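Local atomic coordinates of SIR4-interacting protein SIF2 (Saccharomyces cerevisiae, PDB entry 1R5M), a protein that antagonizes telomeric silencing in yeast and acts as a WD-repeat subunit of the Set3 corepressor complex. Residues V252-L263 / V293-V303; I327-A335 / Y345-Q353. All coordinates share one frame; numbering follows the deposited sequence.

Interaction 1: V252-L263 / V293-V303; sequences VLEFNDTNKLLL and VSASWVGDDKV
W297 packs across E254, N256, L261 and L263, joining two adjacent blades of a WD40 beta-propeller. The 252-263 hairpin belongs to the fifth WD repeat and 293-303 to the sixth. Strands 252-256 and 293-298 run in nearly the same direction, their axes 10° apart, yet at 7.2 Å closest approach they are too far apart to pair. No direct backbone-to-backbone hydrogen bond joins the segments; side chains make the joint, some of them bonded to backbone oxygens.

The indole can be followed outward. At CB, a chi1 of -81° places CG anti to the carbonyl carbon and directs the ring toward the hairpin. CD1 lies beside CB of E254. Next, NE1 donates to E254 O at 3.0 Å with an N-H...O angle of 156°. That oxygen also accepts from L263 N, and the two donors reach opposite faces of its carbonyl plane, so this one atom serves both the hairpin and the neighbouring blade. Over one face of the indole, CB of N256 stands 3.6 Å from the centroid of the five-membered ring, a CH-pi contact; L263 CD2 comes over the opposite face. Along the six-membered ring, W297 CH2 meets L261 CB at 3.7 Å, and W297 CZ3 lies 3.4 Å from N259 ND2.

Farther along the interface between the blades, V252 CG1 and L263 CD2 both reach CB of A295, and L263 CD2 continues to V303 CG1 at 4.0 Å. Between the two strands a water donates to both E254 OE2 and A295 O. At the turn end, N259 OD1 accepts from L261 N, an Asx turn, while its ND2 crosses the interface and donates to D300 O at 2.9 Å, that oxygen lying in the plane of the N259 amide.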
loop_
_atom_site.group_PDB
_atom_site.type_symbol
_atom_site.label_atom_id
_atom_site.label_comp_id
_atom_site.label_asym_id
_atom_site.label_seq_id
_atom_site.Cartn_x
_atom_site.Cartn_y
_atom_site.Cartn_z
ATOM N N VAL A 252 -3.182 -6.835 -5.412
ATOM C CA VAL A 252 -3.726 -6.260 -4.187
ATOM C C VAL A 252 -4.509 -7.274 -3.369
ATOM O O VAL A 252 -5.266 -8.069 -3.916
ATOM C CB VAL A 252 -4.715 -5.103 -4.498
ATOM C CG1 VAL A 252 -5.207 -4.467 -3.200
ATOM C CG2 VAL A 252 -4.056 -4.066 -5.403
ATOM N N LEU A 253 -4.321 -7.227 -2.054
ATOM C CA LEU A 253 -5.058 -8.077 -1.122
ATOM C C LEU A 253 -5.371 -7.189 0.080
ATOM O O LEU A 253 -4.468 -6.760 0.799
ATOM C CB LEU A 253 -4.231 -9.298 -0.700
ATOM C CG LEU A 253 -4.090 -10.374 -1.783
ATOM C CD1 LEU A 253 -3.078 -11.407 -1.339
ATOM C CD2 LEU A 253 -5.443 -11.032 -2.050
ATOM N N GLU A 254 -6.656 -6.899 0.263
ATOM C CA GLU A 254 -7.126 -6.044 1.351
ATOM C C GLU A 254 -8.327 -6.654 2.056
ATOM O O GLU A 254 -9.392 -6.838 1.455
ATOM C CB GLU A 254 -7.520 -4.666 0.811
ATOM C CG GLU A 254 -6.363 -3.816 0.305
ATOM C CD GLU A 254 -5.498 -3.271 1.428
ATOM O OE1 GLU A 254 -5.873 -3.442 2.607
ATOM O OE2 GLU A 254 -4.449 -2.667 1.126
ATOM N N PHE A 255 -8.160 -6.960 3.337
ATOM C CA PHE A 255 -9.237 -7.545 4.120
ATOM C C PHE A 255 -9.968 -6.474 4.921
ATOM O O PHE A 255 -9.342 -5.597 5.520
ATOM C CB PHE A 255 -8.679 -8.604 5.078
ATOM C CG PHE A 255 -9.735 -9.335 5.857
ATOM C CD1 PHE A 255 -10.587 -10.238 5.226
ATOM C CD2 PHE A 255 -9.877 -9.124 7.225
ATOM C CE1 PHE A 255 -11.567 -10.924 5.948
ATOM C CE2 PHE A 255 -10.852 -9.804 7.955
ATOM C CZ PHE A 255 -11.696 -10.704 7.315
ATOM N N ASN A 256 -11.294 -6.551 4.919
ATOM C CA ASN A 256 -12.141 -5.620 5.657
ATOM C C ASN A 256 -12.578 -6.388 6.909
ATOM O O ASN A 256 -13.339 -7.352 6.825
ATOM C CB ASN A 256 -13.335 -5.222 4.775
ATOM C CG ASN A 256 -14.279 -4.241 5.448
ATOM O OD1 ASN A 256 -14.807 -3.330 4.802
ATOM N ND2 ASN A 256 -14.519 -4.432 6.737
ATOM N N ASP A 257 -12.080 -5.960 8.066
ATOM C CA ASP A 257 -12.374 -6.642 9.321
ATOM C C ASP A 257 -13.784 -6.436 9.861
ATOM O O ASP A 257 -14.159 -7.051 10.860
ATOM C CB ASP A 257 -11.344 -6.239 10.380
ATOM C CG ASP A 257 -11.291 -7.218 11.537
ATOM O OD1 ASP A 257 -11.233 -8.439 11.278
ATOM O OD2 ASP A 257 -11.298 -6.770 12.703
ATOM N N THR A 258 -14.564 -5.577 9.214
ATOM C CA THR A 258 -15.935 -5.348 9.656
ATOM C C THR A 258 -16.899 -6.262 8.908
ATOM O O THR A 258 -17.687 -6.970 9.535
ATOM C CB THR A 258 -16.365 -3.883 9.457
ATOM O OG1 THR A 258 -15.551 -3.033 10.275
ATOM C CG2 THR A 258 -17.829 -3.700 9.853
ATOM N N ASN A 259 -16.844 -6.256 7.577
ATOM C CA ASN A 259 -17.731 -7.118 6.803
ATOM C C ASN A 259 -17.119 -8.502 6.560
ATOM O O ASN A 259 -17.757 -9.380 5.982
ATOM C CB ASN A 259 -18.120 -6.459 5.467
ATOM C CG ASN A 259 -16.931 -6.195 4.566
ATOM O OD1 ASN A 259 -15.859 -6.757 4.756
ATOM N ND2 ASN A 259 -17.126 -5.342 3.563
ATOM N N LYS A 260 -15.881 -8.684 7.017
ATOM C CA LYS A 260 -15.157 -9.949 6.886
ATOM C C LYS A 260 -14.971 -10.428 5.450
ATOM O O LYS A 260 -14.991 -11.629 5.172
ATOM C CB LYS A 260 -15.862 -11.043 7.699
ATOM C CG LYS A 260 -16.066 -10.692 9.165
ATOM C CD LYS A 260 -14.745 -10.416 9.870
ATOM C CE LYS A 260 -14.959 -10.109 11.346
ATOM N NZ LYS A 260 -13.680 -9.770 12.030
ATOM N N LEU A 261 -14.786 -9.484 4.535
ATOM C CA LEU A 261 -14.585 -9.827 3.136
ATOM C C LEU A 261 -13.188 -9.445 2.682
ATOM O O LEU A 261 -12.615 -8.464 3.154
ATOM C CB LEU A 261 -15.604 -9.103 2.253
ATOM C CG LEU A 261 -17.083 -9.425 2.488
ATOM C CD1 LEU A 261 -17.937 -8.541 1.592
ATOM C CD2 LEU A 261 -17.350 -10.897 2.194
ATOM N N LEU A 262 -12.649 -10.237 1.762
ATOM C CA LEU A 262 -11.329 -9.991 1.204
ATOM C C LEU A 262 -11.473 -9.404 -0.190
ATOM O O LEU A 262 -12.219 -9.930 -1.016
ATOM C CB LEU A 262 -10.537 -11.296 1.100
ATOM C CG LEU A 262 -9.187 -11.188 0.379
ATOM C CD1 LEU A 262 -8.211 -10.383 1.233
ATOM C CD2 LEU A 262 -8.637 -12.579 0.105
ATOM N N LEU A 263 -10.768 -8.306 -0.439
ATOM C CA LEU A 263 -10.765 -7.667 -1.748
ATOM C C LEU A 263 -9.444 -8.035 -2.409
ATOM O O LEU A 263 -8.386 -7.919 -1.790
ATOM C CB LEU A 263 -10.845 -6.141 -1.606
ATOM C CG LEU A 263 -10.374 -5.322 -2.815
ATOM C CD1 LEU A 263 -11.342 -5.487 -3.981
ATOM C CD2 LEU A 263 -10.279 -3.856 -2.418
ATOM N N VAL A 293 -3.432 -1.376 -10.473
ATOM C CA VAL A 293 -2.270 -1.091 -9.640
ATOM C C VAL A 293 -2.566 -0.937 -8.155
ATOM O O VAL A 293 -1.717 -1.246 -7.319
ATOM C CB VAL A 293 -1.527 0.168 -10.146
ATOM C CG1 VAL A 293 -1.072 -0.051 -11.584
ATOM C CG2 VAL A 293 -2.429 1.387 -10.057
ATOM N N SER A 294 -3.766 -0.471 -7.822
ATOM C CA SER A 294 -4.148 -0.290 -6.424
ATOM C C SER A 294 -5.655 -0.437 -6.274
ATOM O O SER A 294 -6.405 -0.180 -7.214
ATOM C CB SER A 294 -3.752 1.106 -5.920
ATOM O OG SER A 294 -2.388 1.402 -6.172
ATOM N N ALA A 295 -6.092 -0.853 -5.089
ATOM C CA ALA A 295 -7.512 -0.996 -4.789
ATOM C C ALA A 295 -7.702 -0.923 -3.282
ATOM O O ALA A 295 -6.851 -1.381 -2.516
ATOM C CB ALA A 295 -8.047 -2.322 -5.325
ATOM N N SER A 296 -8.821 -0.344 -2.862
ATOM C CA SER A 296 -9.121 -0.183 -1.445
ATOM C C SER A 296 -10.602 -0.310 -1.158
ATOM O O SER A 296 -11.447 -0.129 -2.038
ATOM C CB SER A 296 -8.700 1.210 -0.953
ATOM O OG SER A 296 -7.312 1.439 -1.072
ATOM N N TRP A 297 -10.908 -0.607 0.097
ATOM C CA TRP A 297 -12.283 -0.667 0.536
ATOM C C TRP A 297 -12.710 0.773 0.767
ATOM O O TRP A 297 -11.906 1.610 1.186
ATOM C CB TRP A 297 -12.406 -1.425 1.863
ATOM C CG TRP A 297 -12.402 -2.891 1.705
ATOM C CD1 TRP A 297 -11.340 -3.734 1.859
ATOM C CD2 TRP A 297 -13.508 -3.700 1.311
ATOM N NE1 TRP A 297 -11.719 -5.024 1.581
ATOM C CE2 TRP A 297 -13.047 -5.032 1.240
ATOM C CE3 TRP A 297 -14.849 -3.428 1.008
ATOM C CZ2 TRP A 297 -13.880 -6.094 0.876
ATOM C CZ3 TRP A 297 -15.680 -4.485 0.646
ATOM C CH2 TRP A 297 -15.189 -5.803 0.583
ATOM N N VAL A 298 -13.968 1.060 0.466
ATOM C CA VAL A 298 -14.538 2.380 0.699
ATOM C C VAL A 298 -15.731 2.024 1.571
ATOM O O VAL A 298 -16.815 1.709 1.079
ATOM C CB VAL A 298 -15.007 3.047 -0.607
ATOM C CG1 VAL A 298 -15.654 4.388 -0.297
ATOM C CG2 VAL A 298 -13.818 3.241 -1.546
ATOM N N GLY A 299 -15.517 2.050 2.880
ATOM C CA GLY A 299 -16.585 1.661 3.778
ATOM C C GLY A 299 -16.719 0.152 3.679
ATOM O O GLY A 299 -15.743 -0.551 3.390
ATOM N N ASP A 300 -17.929 -0.354 3.883
ATOM C CA ASP A 300 -18.172 -1.789 3.843
ATOM C C ASP A 300 -18.951 -2.266 2.622
ATOM O O ASP A 300 -19.051 -3.469 2.392
ATOM C CB ASP A 300 -18.940 -2.212 5.098
ATOM C CG ASP A 300 -18.182 -1.921 6.375
ATOM O OD1 ASP A 300 -18.840 -1.779 7.430
ATOM O OD2 ASP A 300 -16.935 -1.842 6.332
ATOM N N ASP A 301 -19.497 -1.338 1.843
ATOM C CA ASP A 301 -20.308 -1.713 0.687
ATOM C C ASP A 301 -19.736 -1.324 -0.667
ATOM O O ASP A 301 -20.378 -1.544 -1.693
ATOM C CB ASP A 301 -21.707 -1.098 0.802
ATOM C CG ASP A 301 -22.302 -1.246 2.186
ATOM O OD1 ASP A 301 -22.344 -2.381 2.703
ATOM O OD2 ASP A 301 -22.736 -0.219 2.752
ATOM N N LYS A 302 -18.540 -0.746 -0.681
ATOM C CA LYS A 302 -17.930 -0.328 -1.937
ATOM C C LYS A 302 -16.426 -0.555 -1.932
ATOM O O LYS A 302 -15.810 -0.672 -0.876
ATOM C CB LYS A 302 -18.180 1.168 -2.178
ATOM C CG LYS A 302 -19.639 1.604 -2.139
ATOM C CD LYS A 302 -19.754 3.111 -2.347
ATOM C CE LYS A 302 -21.183 3.594 -2.147
ATOM N NZ LYS A 302 -21.644 3.404 -0.739
ATOM N N VAL A 303 -15.850 -0.632 -3.128
ATOM C CA VAL A 303 -14.408 -0.764 -3.290
ATOM C C VAL A 303 -14.033 0.170 -4.430
ATOM O O VAL A 303 -14.862 0.485 -5.286
ATOM C CB VAL A 303 -13.954 -2.211 -3.626
ATOM C CG1 VAL A 303 -14.190 -3.115 -2.424
ATOM C CG2 VAL A 303 -14.686 -2.740 -4.844
HETATM O O HOH W 1 -4.527 -1.070 -1.084
#

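Interaction 2: I327-A335 / Y345-Q353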
loop_
_atom_site.group_PDB
_atom_site.type_symbol
_atom_site.label_atom_id
_atom_site.label_comp_id
_atom_site.label_asym_id
_atom_site.label_seq_id
_atom_site.Cartn_x
_atom_site.Cartn_y
_atom_site.Cartn_z
ATOM N N ILE A 327 -11.463 9.274 -15.617
ATOM C CA ILE A 327 -10.322 8.830 -16.396
ATOM C C ILE A 327 -9.569 9.952 -17.090
ATOM O O ILE A 327 -10.144 10.973 -17.462
ATOM C CB ILE A 327 -10.766 7.816 -17.478
ATOM C CG1 ILE A 327 -9.558 7.352 -18.296
ATOM C CG2 ILE A 327 -11.806 8.455 -18.388
ATOM C CD1 ILE A 327 -9.904 6.394 -19.415
ATOM N N VAL A 328 -8.267 9.741 -17.240
ATOM C CA VAL A 328 -7.393 10.670 -17.939
ATOM C C VAL A 328 -6.850 9.801 -19.063
ATOM O O VAL A 328 -5.808 9.159 -18.925
ATOM C CB VAL A 328 -6.236 11.158 -17.047
ATOM C CG1 VAL A 328 -5.295 12.042 -17.855
ATOM C CG2 VAL A 328 -6.791 11.933 -15.864
ATOM N N ASP A 329 -7.591 9.765 -20.165
ATOM C CA ASP A 329 -7.240 8.953 -21.323
ATOM C C ASP A 329 -5.769 8.993 -21.717
ATOM O O ASP A 329 -5.183 10.064 -21.883
ATOM C CB ASP A 329 -8.103 9.354 -22.525
ATOM C CG ASP A 329 -7.880 10.793 -22.951
ATOM O OD1 ASP A 329 -8.051 11.698 -22.106
ATOM O OD2 ASP A 329 -7.538 11.017 -24.132
ATOM N N GLY A 330 -5.182 7.809 -21.856
ATOM C CA GLY A 330 -3.790 7.699 -22.254
ATOM C C GLY A 330 -2.753 7.943 -21.176
ATOM O O GLY A 330 -1.558 7.806 -21.438
ATOM N N VAL A 331 -3.186 8.303 -19.971
ATOM C CA VAL A 331 -2.243 8.557 -18.888
ATOM C C VAL A 331 -2.407 7.538 -17.765
ATOM O O VAL A 331 -3.321 7.636 -16.947
ATOM C CB VAL A 331 -2.419 9.975 -18.307
ATOM C CG1 VAL A 331 -1.354 10.239 -17.248
ATOM C CG2 VAL A 331 -2.323 11.008 -19.422
ATOM N N PRO A 332 -1.514 6.541 -17.717
ATOM C CA PRO A 332 -1.542 5.489 -16.698
ATOM C C PRO A 332 -1.433 6.009 -15.270
ATOM O O PRO A 332 -0.817 7.045 -15.013
ATOM C CB PRO A 332 -0.340 4.623 -17.062
ATOM C CG PRO A 332 -0.235 4.799 -18.552
ATOM C CD PRO A 332 -0.454 6.278 -18.707
ATOM N N ILE A 333 -2.048 5.284 -14.345
ATOM C CA ILE A 333 -1.974 5.627 -12.936
ATOM C C ILE A 333 -1.002 4.618 -12.336
ATOM O O ILE A 333 -1.116 3.414 -12.590
ATOM C CB ILE A 333 -3.347 5.506 -12.250
ATOM C CG1 ILE A 333 -4.256 6.638 -12.740
ATOM C CG2 ILE A 333 -3.181 5.541 -10.731
ATOM C CD1 ILE A 333 -5.681 6.573 -12.226
ATOM N N PHE A 334 -0.040 5.110 -11.562
ATOM C CA PHE A 334 0.965 4.249 -10.946
ATOM C C PHE A 334 0.632 3.821 -9.524
ATOM O O PHE A 334 1.136 2.805 -9.043
ATOM C CB PHE A 334 2.329 4.945 -10.947
ATOM C CG PHE A 334 3.003 4.971 -12.292
ATOM C CD1 PHE A 334 4.257 5.552 -12.435
ATOM C CD2 PHE A 334 2.393 4.410 -13.414
ATOM C CE1 PHE A 334 4.897 5.576 -13.670
ATOM C CE2 PHE A 334 3.029 4.429 -14.658
ATOM C CZ PHE A 334 4.284 5.014 -14.782
ATOM N N ALA A 335 -0.203 4.596 -8.842
ATOM C CA ALA A 335 -0.573 4.263 -7.471
ATOM C C ALA A 335 -1.794 5.043 -7.017
ATOM O O ALA A 335 -2.031 6.158 -7.473
ATOM C CB ALA A 335 0.597 4.541 -6.534
ATOM N N TYR A 345 -9.718 9.825 -2.356
ATOM C CA TYR A 345 -8.843 8.852 -3.003
ATOM C C TYR A 345 -7.819 9.618 -3.828
ATOM O O TYR A 345 -8.182 10.370 -4.733
ATOM C CB TYR A 345 -9.653 7.916 -3.908
ATOM C CG TYR A 345 -8.900 6.669 -4.321
ATOM C CD1 TYR A 345 -8.526 5.716 -3.374
ATOM C CD2 TYR A 345 -8.560 6.441 -5.653
ATOM C CE1 TYR A 345 -7.832 4.560 -3.745
ATOM C CE2 TYR A 345 -7.863 5.288 -6.035
ATOM C CZ TYR A 345 -7.505 4.354 -5.074
ATOM O OH TYR A 345 -6.830 3.210 -5.440
ATOM N N ALA A 346 -6.543 9.429 -3.510
ATOM C CA ALA A 346 -5.465 10.119 -4.209
ATOM C C ALA A 346 -4.743 9.179 -5.159
ATOM O O ALA A 346 -4.391 8.061 -4.787
ATOM C CB ALA A 346 -4.478 10.694 -3.200
ATOM N N VAL A 347 -4.522 9.638 -6.388
ATOM C CA VAL A 347 -3.833 8.830 -7.386
ATOM C C VAL A 347 -2.680 9.590 -8.023
ATOM O O VAL A 347 -2.734 10.810 -8.170
ATOM C CB VAL A 347 -4.792 8.371 -8.504
ATOM C CG1 VAL A 347 -5.866 7.460 -7.929
ATOM C CG2 VAL A 347 -5.419 9.577 -9.183
ATOM N N ALA A 348 -1.632 8.860 -8.387
ATOM C CA ALA A 348 -0.475 9.467 -9.027
ATOM C C ALA A 348 -0.431 9.014 -10.477
ATOM O O ALA A 348 -0.313 7.820 -10.758
ATOM C CB ALA A 348 0.802 9.050 -8.309
ATOM N N PHE A 349 -0.546 9.968 -11.394
ATOM C CA PHE A 349 -0.504 9.657 -12.813
ATOM C C PHE A 349 0.932 9.621 -13.309
ATOM O O PHE A 349 1.831 10.219 -12.710
ATOM C CB PHE A 349 -1.300 10.687 -13.619
ATOM C CG PHE A 349 -2.784 10.596 -13.424
ATOM C CD1 PHE A 349 -3.414 11.292 -12.398
ATOM C CD2 PHE A 349 -3.556 9.801 -14.266
ATOM C CE1 PHE A 349 -4.795 11.197 -12.215
ATOM C CE2 PHE A 349 -4.937 9.698 -14.091
ATOM C CZ PHE A 349 -5.557 10.398 -13.064
ATOM N N MET A 350 1.135 8.918 -14.417
ATOM C CA MET A 350 2.452 8.770 -15.016
ATOM C C MET A 350 3.065 10.108 -15.421
ATOM O O MET A 350 4.283 10.221 -15.554
ATOM C CB MET A 350 2.351 7.846 -16.231
ATOM C CG MET A 350 3.670 7.541 -16.904
ATOM S SD MET A 350 3.474 6.243 -18.138
ATOM C CE MET A 350 5.183 6.014 -18.645
ATOM N N ASP A 351 2.228 11.123 -15.614
ATOM C CA ASP A 351 2.737 12.435 -16.005
ATOM C C ASP A 351 3.171 13.291 -14.814
ATOM O O ASP A 351 3.481 14.473 -14.974
ATOM C CB ASP A 351 1.694 13.189 -16.843
ATOM C CG ASP A 351 0.423 13.488 -16.071
ATOM O OD1 ASP A 351 0.327 13.086 -14.894
ATOM O OD2 ASP A 351 -0.486 14.130 -16.645
ATOM N N GLY A 352 3.196 12.696 -13.624
ATOM C CA GLY A 352 3.617 13.427 -12.438
ATOM C C GLY A 352 2.529 14.208 -11.723
ATOM O O GLY A 352 2.803 14.940 -10.769
ATOM N N GLN A 353 1.289 14.065 -12.174
ATOM C CA GLN A 353 0.194 14.776 -11.532
ATOM C C GLN A 353 -0.513 13.900 -10.511
ATOM O O GLN A 353 -0.699 12.699 -10.723
ATOM C CB GLN A 353 -0.828 15.261 -12.562
ATOM C CG GLN A 353 -1.970 16.062 -11.939
ATOM C CD GLN A 353 -2.789 16.823 -12.963
ATOM O OE1 GLN A 353 -2.238 17.453 -13.866
ATOM N NE2 GLN A 353 -4.112 16.788 -12.814
#
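I333 and F349 form an antiparallel, non-hydrogen-bonded pair within the seventh WD repeat, where the hairpin of strands 333-338 and 344-349 meets the loop leading into it. Their CA atoms are 4.3 Å apart, and backbone bonds flank the pair: F334 N donates to A348 O at 2.8 Å, and M350 N donates to P332 O. The strand segments are strongly splayed, with axes at 125°.

The F349 and I333 side chains lie side by side, pointing the same way, with F349 CE2 3.4 Å from I333 CG1. The same CE2 meets V328 CG2 at 3.4 Å, while the V331 side chain crosses that of F349 at about a right angle, CG1 against CB (3.7 Å). Cut back to an alanine, F349 would lose its ring, which would probably open a gap beside V328 and I333 and leave the 328-331 turn without much of its apolar anchor. Beyond the pair, M350 CB lies over the F334 face, a CH-pi contact, and a chi1 of -177° sends CG and the extended chain on past CZ of that ring; SD makes an oblique Met-aromatic contact.

I333 and V347 pack on V312 of strand 311-316, and F349 also touches N355 and Y357 of strand 354-358; A335 and A348 face the other way, toward L400 and I397 of strand 397-402.

In the fold
Interactions 1 and 2 follow one another along the chain and around the propeller: the first joins the fifth and sixth WD repeats, the second lies within the seventh. Their centres are 21 Å apart, but their edges meet because strand 292-298 also touches the 333-338 and 344-349 hairpin by its residues V293 and S294. V293 CG2 lies 3.5 Å from I333 O, and S294 CB is 3.8 Å from Y345 OH. S294 OG is hydrogen-bonded to the backbone N of G336, just beyond 327-335. Thus A295 and W297 face the fifth repeat, whereas V293 and S294 reach the seventh, and one strand of the sixth links both contacts.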